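PDB 7DRQ: Uly1 from Catenovulum maritimum, which probably cleaves ulvan, a polysaccharide of green algae, as a calcium-binding lyase of polysaccharide lyase family 24. Local coordinates for residues 246-251 / 316-321; 43-48 / 459-464; 228-233 / 242-247. One frame throughout, in Å; residues are numbered along the deposited sequence.

Interaction 1 (246-251 / 316-321)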
loop_
_atom_site.group_PDB
_atom_site.type_symbol
_atom_site.label_atom_id
_atom_site.label_comp_id
_atom_site.label_asym_id
_atom_site.label_seq_id
_atom_site.Cartn_x
_atom_site.Cartn_y
_atom_site.Cartn_z
ATOM N N PHE A 246 -15.254 3.673 6.074
ATOM C CA PHE A 246 -15.144 5.078 5.705
ATOM C C PHE A 246 -16.281 5.487 4.772
ATOM O O PHE A 246 -16.844 6.581 4.909
ATOM C CB PHE A 246 -13.804 5.382 5.028
ATOM C CG PHE A 246 -13.794 6.739 4.389
ATOM C CD1 PHE A 246 -13.641 7.869 5.169
ATOM C CD2 PHE A 246 -14.048 6.891 3.035
ATOM C CE1 PHE A 246 -13.695 9.128 4.608
ATOM C CE2 PHE A 246 -14.106 8.157 2.464
ATOM C CZ PHE A 246 -13.927 9.272 3.255
ATOM N N ASN A 247 -16.602 4.636 3.801
ATOM C CA ASN A 247 -17.714 4.840 2.885
ATOM C C ASN A 247 -18.532 3.557 2.823
ATOM O O ASN A 247 -18.069 2.473 3.192
ATOM C CB ASN A 247 -17.231 5.279 1.478
ATOM C CG ASN A 247 -16.451 4.191 0.744
ATOM O OD1 ASN A 247 -15.415 3.723 1.215
ATOM N ND2 ASN A 247 -16.950 3.794 -0.418
ATOM N N VAL A 248 -19.782 3.685 2.371
ATOM C CA VAL A 248 -20.691 2.546 2.381
ATOM C C VAL A 248 -20.404 1.617 1.205
ATOM O O VAL A 248 -19.781 1.986 0.205
ATOM C CB VAL A 248 -22.156 3.013 2.352
ATOM C CG1 VAL A 248 -22.431 4.012 3.473
ATOM C CG2 VAL A 248 -22.481 3.624 0.979
ATOM N N LEU A 249 -20.890 0.389 1.328
ATOM C CA LEU A 249 -21.154 -0.429 0.157
ATOM C C LEU A 249 -22.611 -0.245 -0.242
ATOM O O LEU A 249 -23.451 0.175 0.564
ATOM C CB LEU A 249 -20.857 -1.904 0.421
ATOM C CG LEU A 249 -19.391 -2.285 0.655
ATOM C CD1 LEU A 249 -19.281 -3.688 1.205
ATOM C CD2 LEU A 249 -18.572 -2.143 -0.632
ATOM N N GLY A 250 -22.899 -0.532 -1.506
ATOM C CA GLY A 250 -24.258 -0.363 -2.009
ATOM C C GLY A 250 -24.737 1.072 -1.971
ATOM O O GLY A 250 -25.902 1.330 -1.641
ATOM N N ALA A 251 -23.860 2.022 -2.299
ATOM C CA ALA A 251 -24.236 3.430 -2.250
ATOM C C ALA A 251 -25.407 3.752 -3.172
ATOM O O ALA A 251 -26.106 4.738 -2.935
ATOM C CB ALA A 251 -23.041 4.317 -2.619
ATOM N N THR A 316 -20.871 13.367 5.634
ATOM C CA THR A 316 -21.633 12.181 5.998
ATOM C C THR A 316 -20.689 11.016 6.270
ATOM O O THR A 316 -19.730 10.799 5.531
ATOM C CB THR A 316 -22.594 11.819 4.863
ATOM O OG1 THR A 316 -23.459 12.934 4.601
ATOM C CG2 THR A 316 -23.438 10.601 5.225
HETATM N N MSE A 317 -20.959 10.267 7.339
HETATM C CA MSE A 317 -20.074 9.174 7.748
HETATM C C MSE A 317 -20.908 8.019 8.320
HETATM O O MSE A 317 -21.616 8.207 9.318
HETATM C CB MSE A 317 -19.044 9.677 8.769
HETATM C CG MSE A 317 -18.017 8.650 9.237
HETATM SE SE MSE A 317 -16.943 7.972 7.735
HETATM C CE MSE A 317 -16.719 9.656 6.790
ATOM N N PRO A 318 -20.837 6.830 7.700
ATOM C CA PRO A 318 -20.019 6.500 6.518
ATOM C C PRO A 318 -20.457 7.259 5.264
ATOM O O PRO A 318 -21.653 7.508 5.071
ATOM C CB PRO A 318 -20.240 4.994 6.335
ATOM C CG PRO A 318 -20.836 4.512 7.618
ATOM C CD PRO A 318 -21.591 5.665 8.188
ATOM N N LEU A 319 -19.485 7.646 4.438
ATOM C CA LEU A 319 -19.776 8.467 3.271
ATOM C C LEU A 319 -20.554 7.683 2.222
ATOM O O LEU A 319 -20.266 6.512 1.956
ATOM C CB LEU A 319 -18.465 8.983 2.661
ATOM C CG LEU A 319 -18.530 10.110 1.638
ATOM C CD1 LEU A 319 -19.226 11.343 2.205
ATOM C CD2 LEU A 319 -17.096 10.455 1.126
ATOM N N VAL A 320 -21.525 8.349 1.601
ATOM C CA VAL A 320 -22.314 7.771 0.520
ATOM C C VAL A 320 -22.054 8.473 -0.804
ATOM O O VAL A 320 -21.927 7.814 -1.837
ATOM C CB VAL A 320 -23.820 7.788 0.852
ATOM C CG1 VAL A 320 -24.619 7.167 -0.298
ATOM C CG2 VAL A 320 -24.089 7.054 2.159
ATOM N N LYS A 321 -21.988 9.808 -0.792
ATOM C CA LYS A 321 -21.748 10.635 -1.973
ATOM C C LYS A 321 -20.328 11.184 -1.894
ATOM O O LYS A 321 -20.053 12.087 -1.093
ATOM C CB LYS A 321 -22.737 11.801 -2.041
ATOM C CG LYS A 321 -24.211 11.455 -2.190
ATOM C CD LYS A 321 -25.037 12.769 -2.198
ATOM C CE LYS A 321 -25.413 13.248 -0.768
ATOM N NZ LYS A 321 -24.634 14.423 -0.186
#
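A single beta bridge between two loops, Asn247 facing Leu319, joins 246-251 to 316-321. Leu319 N gives a nearly straight hydrogen bond to Phe246 O (2.9 Å, 171° at the hydrogen). Leu319 O then accepts from Val248 N, also at 2.9 Å. Leu319 is thus gripped through both its backbone N-H and its carbonyl. The CA of Asn247 adds a CA-H...O contact to the same oxygen. The bridge lies in the beta-propeller-type BNR family region, where it ties the loop after strand 239-245 to the loop before strand 326-328. On one side of it, Phe246 and selenomethionine Met317 make a Met-aromatic contact. The selenium sits 5.0 Å from the centroid of the Phe246 ring, obliquely placed. It also lies 3.2 Å from Phe246 O. Bends at chi2 (60°) and chi3 (40°) fold the Met317 chain back, and its CE comes to 3.8 Å from Phe246 CE1. Leu319 runs alongside Phe246, with Leu319 CD2 4.0 Å from Phe246 CZ. On the other side, Val248 CG1 touches both Pro318 CB and Val320 CG2, each at 3.7 Å. Val320 CG1 also meets Ala251 CB. Trp307 packs edge-to-face with Phe246, and Trp260 NE1 bonds to Val320 O.

Interaction 2 (43-48 / 459-464); sequences GNAIAP and YLLEKG
This is an apolar contact between a loop and a strand, buried inside the protein. Pro48, the last residue of 43-48, in the loop before strand 53-56, packs on strand 455-462 at Tyr459 and Leu461. No hydrogen bond links the two segments. The main element is a CH-pi contact. Pro48 CB stands over the centre of one face of the Tyr459 ring, 3.5 Å from its centroid and 11° off the ring normal. All of the ring carbons are therefore at similar range, with CD2 at 3.6 Å from Pro48 CB. Tyr459 has CG anti to its own N (chi1 -173°), which puts the ring next to Pro48. The other ring carbons of Pro48 meet the strand itself. Pro48 CG lies 3.1 Å from Tyr459 O, a close approach to the strand backbone. Pro48 CD is 3.7 Å from Leu461 CB, and these two side chains cross at about a right angle. The peptide bond between Ala47 and Pro48 is cis. The Ala47 carbonyl lies on the Leu461 side, with its O 4.0 Å from Leu461 CD1. Farther back in the loop, Ala45 CB reaches Leu461 CD2 at 4.4 Å, a looser touch. Leu461 thus lies beside three residues of the loop, while Tyr459 meets Pro48. The Tyr459 hydroxyl has a partner beyond the loop, since OH is hydrogen-bonded to Thr63 O of strand 59-65. Met62 and Trp64 of that strand also touch Tyr459. Strand 455-462 lies between 444-452 and 469-478 in a four-stranded antiparallel sheet whose outer strand 3-15 comes from the N-terminus, consistent with the closure of a beta-propeller ring. Ile448 of 444-452 packs against both Pro48 and Tyr459.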
loop_
_atom_site.group_PDB
_atom_site.type_symbol
_atom_site.label_atom_id
_atom_site.label_comp_id
_atom_site.label_asym_id
_atom_site.label_seq_id
_atom_site.Cartn_x
_atom_site.Cartn_y
_atom_site.Cartn_z
ATOM N N GLY A 43 1.609 -6.936 -12.064
ATOM C CA GLY A 43 3.001 -6.546 -12.135
ATOM C C GLY A 43 3.921 -7.745 -12.023
ATOM O O GLY A 43 3.514 -8.839 -11.655
ATOM N N ASN A 44 5.190 -7.543 -12.371
ATOM C CA ASN A 44 6.137 -8.647 -12.291
ATOM C C ASN A 44 6.993 -8.611 -11.030
ATOM O O ASN A 44 7.791 -9.525 -10.822
ATOM C CB ASN A 44 7.028 -8.688 -13.549
ATOM C CG ASN A 44 7.859 -7.435 -13.743
ATOM O OD1 ASN A 44 7.973 -6.595 -12.853
ATOM N ND2 ASN A 44 8.475 -7.316 -14.924
ATOM N N ALA A 45 6.810 -7.615 -10.161
ATOM C CA ALA A 45 7.697 -7.407 -9.012
ATOM C C ALA A 45 6.860 -7.318 -7.738
ATOM O O ALA A 45 6.236 -6.286 -7.464
ATOM C CB ALA A 45 8.552 -6.157 -9.210
ATOM N N ILE A 46 6.844 -8.410 -6.965
ATOM C CA ILE A 46 6.121 -8.452 -5.696
ATOM C C ILE A 46 7.010 -8.087 -4.508
ATOM O O ILE A 46 6.507 -7.974 -3.379
ATOM C CB ILE A 46 5.493 -9.853 -5.515
ATOM C CG1 ILE A 46 4.328 -9.818 -4.518
ATOM C CG2 ILE A 46 6.566 -10.893 -5.139
ATOM C CD1 ILE A 46 3.393 -11.021 -4.620
ATOM N N ALA A 47 8.303 -7.879 -4.732
ATOM C CA ALA A 47 9.258 -7.522 -3.685
ATOM C C ALA A 47 10.328 -6.576 -4.223
ATOM O O ALA A 47 11.023 -6.911 -5.194
ATOM C CB ALA A 47 9.906 -8.783 -3.107
ATOM N N PRO A 48 10.497 -5.379 -3.639
ATOM C CA PRO A 48 9.698 -4.804 -2.559
ATOM C C PRO A 48 8.406 -4.218 -3.109
ATOM O O PRO A 48 8.413 -3.551 -4.139
ATOM C CB PRO A 48 10.611 -3.718 -1.987
ATOM C CG PRO A 48 11.417 -3.275 -3.148
ATOM C CD PRO A 48 11.548 -4.451 -4.090
ATOM N N TYR A 459 13.708 0.880 0.129
ATOM C CA TYR A 459 13.736 -0.578 0.026
ATOM C C TYR A 459 13.709 -0.884 -1.466
ATOM O O TYR A 459 12.715 -0.599 -2.142
ATOM C CB TYR A 459 12.536 -1.144 0.791
ATOM C CG TYR A 459 12.431 -2.645 0.957
ATOM C CD1 TYR A 459 13.459 -3.506 0.595
ATOM C CD2 TYR A 459 11.266 -3.198 1.482
ATOM C CE1 TYR A 459 13.331 -4.892 0.760
ATOM C CE2 TYR A 459 11.128 -4.558 1.651
ATOM C CZ TYR A 459 12.150 -5.407 1.284
ATOM O OH TYR A 459 11.956 -6.762 1.469
ATOM N N LEU A 460 14.795 -1.442 -1.982
ATOM C CA LEU A 460 15.098 -1.355 -3.405
ATOM C C LEU A 460 15.356 -2.721 -4.031
ATOM O O LEU A 460 16.007 -3.568 -3.424
ATOM C CB LEU A 460 16.337 -0.476 -3.612
ATOM C CG LEU A 460 16.158 1.000 -3.273
ATOM C CD1 LEU A 460 17.493 1.630 -2.890
ATOM C CD2 LEU A 460 15.524 1.751 -4.451
ATOM N N LEU A 461 14.866 -2.911 -5.256
ATOM C CA LEU A 461 15.179 -4.078 -6.080
ATOM C C LEU A 461 16.318 -3.719 -7.036
ATOM O O LEU A 461 16.200 -2.767 -7.814
ATOM C CB LEU A 461 13.952 -4.526 -6.873
ATOM C CG LEU A 461 14.142 -5.625 -7.928
ATOM C CD1 LEU A 461 14.464 -6.938 -7.277
ATOM C CD2 LEU A 461 12.870 -5.763 -8.769
ATOM N N GLU A 462 17.409 -4.479 -6.986
ATOM C CA GLU A 462 18.545 -4.171 -7.853
ATOM C C GLU A 462 18.235 -4.549 -9.294
ATOM O O GLU A 462 17.647 -5.599 -9.566
ATOM C CB GLU A 462 19.809 -4.893 -7.378
ATOM C CG GLU A 462 21.065 -4.579 -8.230
ATOM C CD GLU A 462 22.361 -5.045 -7.554
ATOM O OE1 GLU A 462 22.390 -6.178 -7.026
ATOM O OE2 GLU A 462 23.349 -4.269 -7.535
ATOM N N LYS A 463 18.637 -3.679 -10.217
ATOM C CA LYS A 463 18.395 -3.879 -11.633
ATOM C C LYS A 463 19.344 -4.924 -12.206
ATOM O O LYS A 463 20.426 -5.183 -11.675
ATOM C CB LYS A 463 18.569 -2.571 -12.397
ATOM C CG LYS A 463 17.608 -2.431 -13.560
ATOM C CD LYS A 463 17.486 -0.986 -13.991
ATOM C CE LYS A 463 18.482 -0.678 -15.089
ATOM N NZ LYS A 463 17.983 -1.112 -16.422
ATOM N N GLY A 464 18.919 -5.531 -13.305
ATOM C CA GLY A 464 19.776 -6.437 -14.041
ATOM C C GLY A 464 19.740 -7.872 -13.580
ATOM O O GLY A 464 20.501 -8.695 -14.109
#

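Interaction 3 (228-233 / 242-247); sequences VVFNKY and HFKSFN
The Phe243 ring is covered on both faces by residues of strand 225-234. Val229 CG2 lies over one face, 3.7 Å from the ring centroid and 18° off the normal, a CH-pi contact. The Asn231 side-chain amide stacks on the opposite face with its plane 10° from that of the ring. The backbone of Phe230 meets the ring edge, its C 3.6 Å from Phe243 CD1. Leu216 of the adjoining strand 214-220 also touches Phe243. With an alanine here the ring is gone, and Val229 CG2 and the Asn231 amide would probably lose the surface they pack on. The Phe230 ring takes a different setting. Its chi1 of 64° places CG between its own N and carbonyl carbon, and the ring lies alongside the Lys244 chain. Lys244 CB stands over one face, offset toward the rim, while Phe246 N lies at the edge. Between the backbones, Phe230 and Lys244 form an antiparallel hydrogen-bonded pair. Phe230 N bonds to Lys244 O at 2.9 Å, and Lys244 N to Phe230 O at 2.8 Å. Val229 and Ser245 are the neighbouring non-hydrogen-bonded pair. Next along, Phe246 N bonds to Val228 O. The side chain of Asn247 then extends the pattern past the strand: its OD1 accepts a hydrogen bond from Val228 N at 3.0 Å, in the carbonyl plane, while ND2 bonds to Gly226 O. The two strands form a beta hairpin, the last two strands of a four-stranded antiparallel sheet, as in a blade of a beta-propeller.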
loop_
_atom_site.group_PDB
_atom_site.type_symbol
_atom_site.label_atom_id
_atom_site.label_comp_id
_atom_site.label_asym_id
_atom_site.label_seq_id
_atom_site.Cartn_x
_atom_site.Cartn_y
_atom_site.Cartn_z
ATOM N N VAL A 228 -13.476 1.537 1.725
ATOM C CA VAL A 228 -12.337 1.447 2.629
ATOM C C VAL A 228 -12.870 1.165 4.024
ATOM O O VAL A 228 -13.799 1.845 4.491
ATOM C CB VAL A 228 -11.498 2.735 2.604
ATOM C CG1 VAL A 228 -10.506 2.746 3.772
ATOM C CG2 VAL A 228 -10.731 2.826 1.271
ATOM N N VAL A 229 -12.304 0.145 4.680
ATOM C CA VAL A 229 -12.613 -0.171 6.069
ATOM C C VAL A 229 -11.330 -0.023 6.870
ATOM O O VAL A 229 -10.234 -0.244 6.346
ATOM C CB VAL A 229 -13.205 -1.587 6.244
ATOM C CG1 VAL A 229 -14.573 -1.702 5.534
ATOM C CG2 VAL A 229 -12.241 -2.655 5.739
ATOM N N PHE A 230 -11.465 0.381 8.131
ATOM C CA PHE A 230 -10.285 0.565 8.968
ATOM C C PHE A 230 -10.609 0.196 10.408
ATOM O O PHE A 230 -11.759 0.271 10.847
ATOM C CB PHE A 230 -9.732 2.002 8.886
ATOM C CG PHE A 230 -10.670 3.067 9.417
ATOM C CD1 PHE A 230 -11.779 3.477 8.681
ATOM C CD2 PHE A 230 -10.416 3.680 10.634
ATOM C CE1 PHE A 230 -12.627 4.465 9.164
ATOM C CE2 PHE A 230 -11.252 4.672 11.132
ATOM C CZ PHE A 230 -12.367 5.061 10.396
ATOM N N ASN A 231 -9.574 -0.211 11.147
ATOM C CA ASN A 231 -9.753 -0.595 12.536
ATOM C C ASN A 231 -8.538 -0.128 13.329
ATOM O O ASN A 231 -7.612 0.484 12.786
ATOM C CB ASN A 231 -9.983 -2.108 12.677
ATOM C CG ASN A 231 -8.835 -2.933 12.110
ATOM O OD1 ASN A 231 -7.797 -2.399 11.724
ATOM N ND2 ASN A 231 -9.025 -4.248 12.059
ATOM N N LYS A 232 -8.555 -0.418 14.623
ATOM C CA LYS A 232 -7.519 0.023 15.543
ATOM C C LYS A 232 -7.066 -1.162 16.376
ATOM O O LYS A 232 -7.873 -2.023 16.748
ATOM C CB LYS A 232 -8.018 1.165 16.447
ATOM C CG LYS A 232 -7.042 1.539 17.566
ATOM C CD LYS A 232 -7.457 2.800 18.318
ATOM C CE LYS A 232 -8.645 2.558 19.220
ATOM N NZ LYS A 232 -9.019 3.801 19.966
ATOM N N TYR A 233 -5.769 -1.212 16.651
ATOM C CA TYR A 233 -5.222 -2.244 17.512
ATOM C C TYR A 233 -5.465 -1.873 18.970
ATOM O O TYR A 233 -5.151 -0.759 19.403
ATOM C CB TYR A 233 -3.729 -2.420 17.242
ATOM C CG TYR A 233 -3.121 -3.470 18.122
ATOM C CD1 TYR A 233 -3.642 -4.764 18.146
ATOM C CD2 TYR A 233 -2.069 -3.160 18.975
ATOM C CE1 TYR A 233 -3.110 -5.722 18.963
ATOM C CE2 TYR A 233 -1.529 -4.116 19.807
ATOM C CZ TYR A 233 -2.056 -5.397 19.799
ATOM O OH TYR A 233 -1.523 -6.352 20.628
ATOM N N HIS A 242 -13.481 -3.851 15.615
ATOM C CA HIS A 242 -14.246 -4.192 14.421
ATOM C C HIS A 242 -13.964 -3.186 13.316
ATOM O O HIS A 242 -13.878 -1.983 13.571
ATOM C CB HIS A 242 -15.741 -4.194 14.760
ATOM C CG HIS A 242 -16.619 -4.794 13.702
ATOM N ND1 HIS A 242 -16.759 -4.247 12.445
ATOM C CD2 HIS A 242 -17.447 -5.867 13.741
ATOM C CE1 HIS A 242 -17.608 -4.979 11.741
ATOM N NE2 HIS A 242 -18.054 -5.958 12.510
ATOM N N PHE A 243 -13.807 -3.683 12.087
ATOM C CA PHE A 243 -13.620 -2.801 10.938
ATOM C C PHE A 243 -14.748 -1.777 10.867
ATOM O O PHE A 243 -15.917 -2.099 11.089
ATOM C CB PHE A 243 -13.589 -3.609 9.638
ATOM C CG PHE A 243 -12.208 -4.008 9.183
ATOM C CD1 PHE A 243 -11.181 -3.073 9.094
ATOM C CD2 PHE A 243 -11.950 -5.321 8.828
ATOM C CE1 PHE A 243 -9.921 -3.450 8.654
ATOM C CE2 PHE A 243 -10.692 -5.713 8.398
ATOM C CZ PHE A 243 -9.671 -4.776 8.310
ATOM N N LYS A 244 -14.387 -0.539 10.547
ATOM C CA LYS A 244 -15.331 0.559 10.415
ATOM C C LYS A 244 -15.271 1.094 8.990
ATOM O O LYS A 244 -14.187 1.273 8.435
ATOM C CB LYS A 244 -14.999 1.670 11.424
ATOM C CG LYS A 244 -15.885 2.906 11.319
ATOM C CD LYS A 244 -15.665 3.857 12.481
ATOM C CE LYS A 244 -16.269 3.301 13.760
ATOM N NZ LYS A 244 -17.739 3.091 13.622
ATOM N N SER A 245 -16.433 1.352 8.391
ATOM C CA SER A 245 -16.486 1.793 7.002
ATOM C C SER A 245 -16.241 3.291 6.885
ATOM O O SER A 245 -16.953 4.097 7.499
ATOM C CB SER A 245 -17.857 1.465 6.405
ATOM O OG SER A 245 -18.086 0.080 6.453
ATOM N N PHE A 246 -15.254 3.673 6.074
ATOM C CA PHE A 246 -15.144 5.078 5.705
ATOM C C PHE A 246 -16.281 5.487 4.772
ATOM O O PHE A 246 -16.844 6.581 4.909
ATOM C CB PHE A 246 -13.804 5.382 5.028
ATOM C CG PHE A 246 -13.794 6.739 4.389
ATOM C CD1 PHE A 246 -13.641 7.869 5.169
ATOM C CD2 PHE A 246 -14.048 6.891 3.035
ATOM C CE1 PHE A 246 -13.695 9.128 4.608
ATOM C CE2 PHE A 246 -14.106 8.157 2.464
ATOM C CZ PHE A 246 -13.927 9.272 3.255
ATOM N N ASN A 247 -16.602 4.636 3.801
ATOM C CA ASN A 247 -17.714 4.840 2.885
ATOM C C ASN A 247 -18.532 3.557 2.823
ATOM O O ASN A 247 -18.069 2.473 3.192
ATOM C CB ASN A 247 -17.231 5.279 1.478
ATOM C CG ASN A 247 -16.451 4.191 0.744
ATOM O OD1 ASN A 247 -15.415 3.723 1.215
ATOM N ND2 ASN A 247 -16.950 3.794 -0.418
#

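Overall arrangement
Interactions 1 and 3 are neighbours with centres about 12 Å apart. They share Phe246 and Asn247, where the chain leaves the hairpin of interaction 3 and enters the bridged loop of interaction 1. They also touch directly, with Pro318 CB 3.6 Å from Ser245 O. Interaction 2 lies across the centre of the chain from both. Its centre is about 36 Å from that of interaction 1 and about 30 Å from that of interaction 3, and it touches neither. In sequence, both fall between its two segments, which are 411 residues apart. Interaction 1 comes closest to an annotated calcium site, but not into contact with it: the Ala251 side chain is about 12 Å from that of Leu283, a calcium ligand.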